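Local atomic coordinates of levoglucosan dehydrogenase (Pseudarthrobacter phenanthrenivorans, PDB entry 6A3F), a protein that catalyses the NAD(+)-dependent oxidation of levoglucosan (1,6-anhydro-beta-D-glucose) to 3-dehydrolevoglucosan, working as a homotetramer of the Gfo/Idh/MocA family. Residues B[152-157]-B[375-380]; B[158-163]-B[218-223]. All coordinates share one frame; numbering follows the deposited sequence.

Contact 1. Residues B[152-157]-B[375-380]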
ATOM      1  N   ASN B 152      23.005  -5.936 -10.810  1.00 19.99           N
ATOM      2  CA  ASN B 152      23.201  -5.427  -9.466  1.00 21.03           C
ATOM      3  C   ASN B 152      21.916  -5.595  -8.625  1.00 21.65           C
ATOM      4  O   ASN B 152      22.007  -5.676  -7.375  1.00 21.79           O
ATOM      5  CB  ASN B 152      23.659  -3.980  -9.499  1.00 21.07           C
ATOM      6  CG  ASN B 152      22.617  -3.088 -10.113  1.00 22.34           C
ATOM      7  OD1 ASN B 152      22.378  -3.220 -11.312  1.00 23.85           O
ATOM      8  ND2 ASN B 152      21.935  -2.282  -9.287  1.00 21.91           N
ATOM      9  N   TYR B 153      20.742  -5.639  -9.272  1.00 20.06           N
ATOM     10  CA  TYR B 153      19.504  -5.639  -8.546  1.00 21.12           C
ATOM     11  C   TYR B 153      19.305  -6.954  -7.804  1.00 20.12           C
ATOM     12  O   TYR B 153      18.564  -6.970  -6.815  1.00 20.25           O
ATOM     13  CB  TYR B 153      18.300  -5.361  -9.438  1.00 21.02           C
ATOM     14  CG  TYR B 153      18.229  -3.958  -9.968  1.00 20.41           C
ATOM     15  CD1 TYR B 153      18.051  -2.876  -9.121  1.00 20.38           C
ATOM     16  CD2 TYR B 153      18.406  -3.717 -11.331  1.00 21.55           C
ATOM     17  CE1 TYR B 153      17.975  -1.593  -9.621  1.00 20.35           C
ATOM     18  CE2 TYR B 153      18.354  -2.429 -11.839  1.00 21.29           C
ATOM     19  CZ  TYR B 153      18.096  -1.369 -10.981  1.00 22.09           C
ATOM     20  OH  TYR B 153      18.010  -0.082 -11.451  1.00 20.23           O
ATOM     21  N   ARG B 154      19.993  -8.029  -8.182  1.00 22.94           N
ATOM     22  CA  ARG B 154      19.834  -9.256  -7.393  1.00 22.73           C
ATOM     23  C   ARG B 154      20.513  -9.131  -6.016  1.00 20.44           C
ATOM     24  O   ARG B 154      20.252  -9.998  -5.165  1.00 22.11           O
ATOM     25  CB  ARG B 154      20.319 -10.475  -8.178  1.00 22.68           C
ATOM     26  CG  ARG B 154      21.829 -10.623  -8.230  1.00 23.45           C
ATOM     27  CD  ARG B 154      22.368 -12.051  -8.168  1.00 22.61           C
ATOM     28  NE  ARG B 154      22.163 -12.817  -9.404  1.00 21.86           N
ATOM     29  CZ  ARG B 154      22.723 -14.007  -9.655  1.00 21.96           C
ATOM     30  NH1 ARG B 154      23.523 -14.556  -8.760  1.00 26.16           N
ATOM     31  NH2 ARG B 154      22.451 -14.661 -10.771  1.00 23.32           N
ATOM     32  N   ARG B 155      21.354  -8.116  -5.787  1.00 21.13           N
ATOM     33  CA  ARG B 155      22.002  -7.891  -4.537  1.00 21.00           C
ATOM     34  C   ARG B 155      21.231  -6.831  -3.716  1.00 20.50           C
ATOM     35  O   ARG B 155      21.744  -6.341  -2.721  1.00 21.72           O
ATOM     36  CB  ARG B 155      23.481  -7.525  -4.734  1.00 20.24           C
ATOM     37  CG  ARG B 155      24.344  -8.768  -4.965  1.00 21.10           C
ATOM     38  CD  ARG B 155      25.772  -8.510  -5.377  1.00 22.79           C
ATOM     39  NE  ARG B 155      26.569  -9.717  -5.165  1.00 23.22           N
ATOM     40  CZ  ARG B 155      26.666 -10.760  -5.983  1.00 22.68           C
ATOM     41  NH1 ARG B 155      26.027 -10.790  -7.142  1.00 22.62           N
ATOM     42  NH2 ARG B 155      27.440 -11.781  -5.620  1.00 24.28           N
ATOM     43  N   THR B 156      20.016  -6.456  -4.118  1.00 20.23           N
ATOM     44  CA  THR B 156      19.089  -5.818  -3.195  1.00 19.81           C
ATOM     45  C   THR B 156      18.865  -6.787  -2.018  1.00 17.49           C
ATOM     46  O   THR B 156      18.514  -7.942  -2.248  1.00 17.51           O
ATOM     47  CB  THR B 156      17.739  -5.494  -3.841  1.00 19.00           C
ATOM     48  OG1 THR B 156      17.852  -4.767  -5.079  1.00 20.33           O
ATOM     49  CG2 THR B 156      16.823  -4.712  -2.918  1.00 19.58           C
ATOM     50  N   PRO B 157      19.048  -6.306  -0.778  1.00 18.12           N
ATOM     51  CA  PRO B 157      18.968  -7.256   0.308  1.00 18.71           C
ATOM     52  C   PRO B 157      17.658  -8.052   0.285  1.00 17.43           C
ATOM     53  O   PRO B 157      17.690  -9.241   0.562  1.00 19.36           O
ATOM     54  CB  PRO B 157      19.175  -6.420   1.563  1.00 18.09           C
ATOM     55  CG  PRO B 157      20.115  -5.365   1.075  1.00 18.55           C
ATOM     56  CD  PRO B 157      19.613  -5.053  -0.320  1.00 16.78           C
ATOM     57  N   SER B 375      35.437 -17.440  -7.496  1.00 33.02           N
ATOM     58  CA  SER B 375      34.567 -16.880  -8.507  1.00 34.52           C
ATOM     59  C   SER B 375      33.331 -16.208  -7.879  1.00 33.67           C
ATOM     60  O   SER B 375      33.061 -16.364  -6.705  1.00 28.15           O
ATOM     61  CB  SER B 375      34.178 -17.929  -9.456  1.00 37.45           C
ATOM     62  OG  SER B 375      33.391 -18.866  -8.784  1.00 42.35           O
ATOM     63  N   VAL B 376      32.595 -15.472  -8.707  1.00 27.84           N
ATOM     64  CA  VAL B 376      31.457 -14.732  -8.269  1.00 26.78           C
ATOM     65  C   VAL B 376      30.273 -15.042  -9.176  1.00 26.76           C
ATOM     66  O   VAL B 376      30.409 -15.493 -10.360  1.00 29.66           O
ATOM     67  CB  VAL B 376      31.778 -13.234  -8.203  1.00 26.82           C
ATOM     68  CG1 VAL B 376      31.806 -12.582  -9.572  1.00 26.23           C
ATOM     69  CG2 VAL B 376      30.851 -12.516  -7.253  1.00 31.33           C
ATOM     70  N   SER B 377      29.084 -14.841  -8.596  1.00 25.85           N
ATOM     71  CA  SER B 377      27.843 -14.955  -9.328  1.00 25.14           C
ATOM     72  C   SER B 377      27.084 -13.622  -9.269  1.00 26.26           C
ATOM     73  O   SER B 377      27.055 -13.005  -8.182  1.00 24.46           O
ATOM     74  CB  SER B 377      27.013 -16.063  -8.719  1.00 27.25           C
ATOM     75  OG  SER B 377      25.910 -16.335  -9.549  1.00 31.90           O
ATOM     76  N   PRO B 378      26.506 -13.137 -10.375  1.00 23.64           N
ATOM     77  CA  PRO B 378      26.605 -13.697 -11.739  1.00 23.96           C
ATOM     78  C   PRO B 378      27.905 -13.370 -12.492  1.00 23.54           C
ATOM     79  O   PRO B 378      28.383 -12.211 -12.500  1.00 22.32           O
ATOM     80  CB  PRO B 378      25.398 -13.073 -12.440  1.00 24.41           C
ATOM     81  CG  PRO B 378      25.313 -11.676 -11.801  1.00 22.51           C
ATOM     82  CD  PRO B 378      25.865 -11.821 -10.400  1.00 22.20           C
ATOM     83  N   SER B 379      28.433 -14.409 -13.146  1.00 26.69           N
ATOM     84  CA  SER B 379      29.670 -14.314 -13.925  1.00 22.93           C
ATOM     85  C   SER B 379      29.350 -14.090 -15.406  1.00 25.11           C
ATOM     86  O   SER B 379      28.209 -13.934 -15.830  1.00 23.50           O
ATOM     87  CB  SER B 379      30.498 -15.561 -13.740  1.00 23.33           C
ATOM     88  OG  SER B 379      29.964 -16.616 -14.540  1.00 23.32           O
ATOM     89  N   PHE B 380      30.388 -14.108 -16.241  1.00 26.64           N
ATOM     90  CA  PHE B 380      30.179 -14.119 -17.678  1.00 25.93           C
ATOM     91  C   PHE B 380      29.442 -15.391 -18.132  1.00 23.33           C
ATOM     92  O   PHE B 380      28.773 -15.331 -19.154  1.00 26.03           O
ATOM     93  CB  PHE B 380      31.508 -13.989 -18.435  1.00 25.37           C
ATOM     94  CG  PHE B 380      32.080 -12.595 -18.557  1.00 26.35           C
ATOM     95  CD1 PHE B 380      31.717 -11.581 -17.672  1.00 24.31           C
ATOM     96  CD2 PHE B 380      33.084 -12.337 -19.484  1.00 28.76           C
ATOM     97  CE1 PHE B 380      32.303 -10.340 -17.738  1.00 26.30           C
ATOM     98  CE2 PHE B 380      33.678 -11.090 -19.553  1.00 28.73           C
ATOM     99  CZ  PHE B 380      33.278 -10.090 -18.687  1.00 28.54           C
TER
HETATM  100  O   HOH W   1      23.236 -17.319 -11.212  1.00 26.68           O
HETATM  101  O   HOH W   2      28.660 -14.910  -5.830  1.00 31.03           O
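The carbonyl oxygen of S377 is gripped end-on by the guanidinium of R155, whose NH1 lies 2.7 Å and NH2 2.9 Å from S377 O. The oxygen sits almost in the guanidinium plane; NH1 uses a lone pair in the carbonyl plane, while NH2 approaches S377 O nearly along the carbonyl bond, with C=O...N at 170°. R155 reaches it with a chain extended from CG to NE, and its NE is tied separately to D365 of helix 355-371, so all three nitrogens of the group have partners, which limits its rotation. P378 CD lies at the edge of this group, 3.4 Å from R155 NH1.

R154 approaches the same loop differently. Its chain bends at chi2 and chi3 and lays one guanidinium face over the P378 ring, P378 CD standing 3.8 Å above the plane, offset toward the rim. From there R154 NH1 donates to S377 OG at 3.1 Å, a bent bond tilted from the guanidinium plane. A water 2.8 Å from R154 NH2 also bonds S377 OG, but the stronger partner of NH2 is the carboxylate of D216.

The peptide before P378 is cis. The contact joins the loop after Rossmann edge strand 147-149, carrying N152 of the NADH site and Y153 of the levoglucosan site, to the loop before helix 380-399, where P378 also shares backbone hydrogen bonds with V149 of that strand.

Contact 2. Residues B[158-163]-B[218-223]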
ATOM      1  N   ALA B 158      16.525  -7.421  -0.015  1.00 18.58           N
ATOM      2  CA  ALA B 158      15.234  -8.090  -0.089  1.00 18.16           C
ATOM      3  C   ALA B 158      15.238  -9.276  -1.069  1.00 17.57           C
ATOM      4  O   ALA B 158      14.563 -10.261  -0.855  1.00 18.31           O
ATOM      5  CB  ALA B 158      14.195  -7.082  -0.477  1.00 16.50           C
ATOM      6  N   VAL B 159      15.949  -9.135  -2.182  1.00 16.34           N
ATOM      7  CA  VAL B 159      16.027 -10.174  -3.184  1.00 17.35           C
ATOM      8  C   VAL B 159      16.895 -11.348  -2.679  1.00 18.03           C
ATOM      9  O   VAL B 159      16.502 -12.528  -2.830  1.00 18.73           O
ATOM     10  CB  VAL B 159      16.543  -9.603  -4.518  1.00 17.38           C
ATOM     11  CG1 VAL B 159      16.700 -10.723  -5.566  1.00 17.78           C
ATOM     12  CG2 VAL B 159      15.622  -8.482  -4.991  1.00 18.38           C
ATOM     13  N   ALA B 160      18.011 -11.037  -2.037  1.00 19.38           N
ATOM     14  CA  ALA B 160      18.836 -12.078  -1.376  1.00 20.07           C
ATOM     15  C   ALA B 160      18.050 -12.737  -0.239  1.00 19.42           C
ATOM     16  O   ALA B 160      18.246 -13.906   0.020  1.00 18.42           O
ATOM     17  CB  ALA B 160      20.102 -11.479  -0.855  1.00 20.84           C
ATOM     18  N   LEU B 161      17.198 -11.990   0.453  1.00 19.49           N
ATOM     19  CA  LEU B 161      16.298 -12.562   1.475  1.00 19.75           C
ATOM     20  C   LEU B 161      15.321 -13.564   0.846  1.00 20.10           C
ATOM     21  O   LEU B 161      15.019 -14.623   1.419  1.00 19.78           O
ATOM     22  CB  LEU B 161      15.534 -11.417   2.154  1.00 19.32           C
ATOM     23  CG  LEU B 161      14.542 -11.864   3.232  1.00 19.08           C
ATOM     24  CD1 LEU B 161      15.275 -12.615   4.342  1.00 18.63           C
ATOM     25  CD2 LEU B 161      13.831 -10.657   3.835  1.00 19.30           C
ATOM     26  N   ALA B 162      14.739 -13.216  -0.293  1.00 19.23           N
ATOM     27  CA  ALA B 162      13.851 -14.150  -1.038  1.00 19.36           C
ATOM     28  C   ALA B 162      14.601 -15.459  -1.343  1.00 19.95           C
ATOM     29  O   ALA B 162      14.076 -16.588  -1.174  1.00 18.97           O
ATOM     30  CB  ALA B 162      13.389 -13.516  -2.326  1.00 19.18           C
ATOM     31  N   LYS B 163      15.836 -15.295  -1.776  1.00 21.14           N
ATOM     32  CA  LYS B 163      16.679 -16.483  -2.075  1.00 22.95           C
ATOM     33  C   LYS B 163      16.887 -17.326  -0.811  1.00 20.02           C
ATOM     34  O   LYS B 163      16.771 -18.574  -0.856  1.00 21.33           O
ATOM     35  CB  LYS B 163      18.016 -16.044  -2.665  1.00 20.76           C
ATOM     36  CG  LYS B 163      19.024 -17.155  -2.910  1.00 23.60           C
ATOM     37  CD  LYS B 163      18.588 -18.104  -3.988  1.00 26.15           C
ATOM     38  CE  LYS B 163      19.707 -19.034  -4.434  1.00 28.97           C
ATOM     39  NZ  LYS B 163      19.238 -19.902  -5.528  1.00 29.44           N
ATOM     40  N   ALA B 218      15.048 -14.487 -12.243  1.00 19.11           N
ATOM     41  CA  ALA B 218      14.380 -15.771 -12.449  1.00 20.29           C
ATOM     42  C   ALA B 218      15.404 -16.910 -12.343  1.00 21.13           C
ATOM     43  O   ALA B 218      15.123 -17.934 -11.718  1.00 19.95           O
ATOM     44  CB  ALA B 218      13.668 -15.794 -13.747  1.00 20.09           C
ATOM     45  N   ARG B 219      16.596 -16.712 -12.921  1.00 20.04           N
ATOM     46  CA  ARG B 219      17.617 -17.769 -12.876  1.00 22.40           C
ATOM     47  C   ARG B 219      18.093 -17.948 -11.424  1.00 22.82           C
ATOM     48  O   ARG B 219      18.329 -19.070 -10.953  1.00 21.38           O
ATOM     49  CB  ARG B 219      18.754 -17.430 -13.831  1.00 23.70           C
ATOM     50  CG  ARG B 219      18.414 -17.627 -15.299  1.00 25.33           C
ATOM     51  CD  ARG B 219      19.678 -17.398 -16.141  1.00 25.38           C
ATOM     52  NE  ARG B 219      20.653 -18.455 -15.933  1.00 25.93           N
ATOM     53  CZ  ARG B 219      21.797 -18.356 -15.263  1.00 27.53           C
ATOM     54  NH1 ARG B 219      22.202 -17.208 -14.738  1.00 28.18           N
ATOM     55  NH2 ARG B 219      22.539 -19.438 -15.097  1.00 29.24           N
ATOM     56  N   TYR B 220      18.219 -16.831 -10.710  1.00 19.74           N
ATOM     57  CA  TYR B 220      18.758 -16.821  -9.328  1.00 20.92           C
ATOM     58  C   TYR B 220      17.780 -17.507  -8.352  1.00 21.11           C
ATOM     59  O   TYR B 220      18.173 -18.297  -7.481  1.00 21.01           O
ATOM     60  CB  TYR B 220      19.100 -15.379  -8.945  1.00 21.79           C
ATOM     61  CG  TYR B 220      19.560 -15.113  -7.533  1.00 21.65           C
ATOM     62  CD1 TYR B 220      20.608 -15.828  -6.961  1.00 21.53           C
ATOM     63  CD2 TYR B 220      18.931 -14.160  -6.747  1.00 22.60           C
ATOM     64  CE1 TYR B 220      21.047 -15.578  -5.668  1.00 21.14           C
ATOM     65  CE2 TYR B 220      19.374 -13.874  -5.455  1.00 21.67           C
ATOM     66  CZ  TYR B 220      20.429 -14.590  -4.913  1.00 23.69           C
ATOM     67  OH  TYR B 220      20.845 -14.312  -3.649  1.00 21.74           O
ATOM     68  N   LEU B 221      16.525 -17.162  -8.453  1.00 20.67           N
ATOM     69  CA  LEU B 221      15.542 -17.552  -7.476  1.00 20.47           C
ATOM     70  C   LEU B 221      14.861 -18.859  -7.891  1.00 20.73           C
ATOM     71  O   LEU B 221      14.382 -19.571  -6.991  1.00 21.61           O
ATOM     72  CB  LEU B 221      14.466 -16.450  -7.337  1.00 19.99           C
ATOM     73  CG  LEU B 221      14.992 -15.093  -6.870  1.00 19.46           C
ATOM     74  CD1 LEU B 221      13.905 -14.028  -7.001  1.00 22.06           C
ATOM     75  CD2 LEU B 221      15.518 -15.157  -5.452  1.00 20.14           C
ATOM     76  N   VAL B 222      14.658 -19.113  -9.204  1.00 20.77           N
ATOM     77  CA  VAL B 222      13.863 -20.274  -9.667  1.00 21.66           C
ATOM     78  C   VAL B 222      14.792 -21.357 -10.250  1.00 23.04           C
ATOM     79  O   VAL B 222      14.780 -22.501  -9.784  1.00 24.12           O
ATOM     80  CB  VAL B 222      12.791 -19.890 -10.696  1.00 22.31           C
ATOM     81  CG1 VAL B 222      11.939 -21.074 -11.111  1.00 23.05           C
ATOM     82  CG2 VAL B 222      11.909 -18.793 -10.150  1.00 21.06           C
ATOM     83  N   GLY B 223      15.560 -20.995 -11.292  1.00 22.84           N
ATOM     84  CA  GLY B 223      16.497 -21.930 -11.959  1.00 22.46           C
ATOM     85  C   GLY B 223      16.600 -21.635 -13.455  1.00 22.80           C
ATOM     86  O   GLY B 223      16.150 -20.560 -13.944  1.00 21.54           O
TER
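K163 and Y220 join two helices of the C-terminal alpha/beta domain, 157-167 and 206-221, which pack against the large mixed sheet characteristic of Gfo/Idh/MocA proteins. The CA atoms of K163 and L221 come within 5.6 Å where the second helix is ending.

The aromatic part is a CH-pi contact: K163 CD lies 4.2 Å from the centroid of the Y220 ring, over one face but offset toward the rim. With CG anti to the backbone N (chi1 175°) and a bend at chi2, the lysine chain crosses that face obliquely, from the hydroxyl end, where K163 CG is 3.5 Å from Y220 OH, back toward the tyrosine backbone. A160 CA meets the ring at its edge, and on the same helix V159 CG1 touches Y220 CE2.

Aliphatic packing gathers round L221. Its CD2 branch lies against the backbone of the opposing helix, 3.7 Å from K163 N, and L221 CD2 also meets A162 CB at 4.1 Å. F297 of strand 294-301 touches V159, A162 and L221, providing a shared apolar floor from the sheet.

Polar contact across the pair is a single bond at the end of the lysine. K163 NZ also forms a salt bridge with E167, one turn further along its own helix, which probably helps to steady the ammonium group. The bond from K163 NZ to Y220 O is short, 2.7 Å, and almost collinear with the carbonyl, the C=O...N angle being 175°.

From the N terminus the chain first builds the Rossmann domain, whose last strand, 147-149, leads into 152-157 and then directly into helix 157-167. Contact 2 closes the shorter loop, returning at 218-223, the C-terminal end of helix 206-221, after strand 174-182. Contact 1 closes the longer one: its second segment, 375-380, comes only after most strands of the mixed sheet and helix 355-371, so contact 2 lies wholly within its span. The centres are 10 Å apart and the two touch directly, R154 NH1 packing 3.7 Å from Y220 CD1. Together they tie the Rossmann edge, the helices beside the C-terminal sheet and the start of helix 380-399.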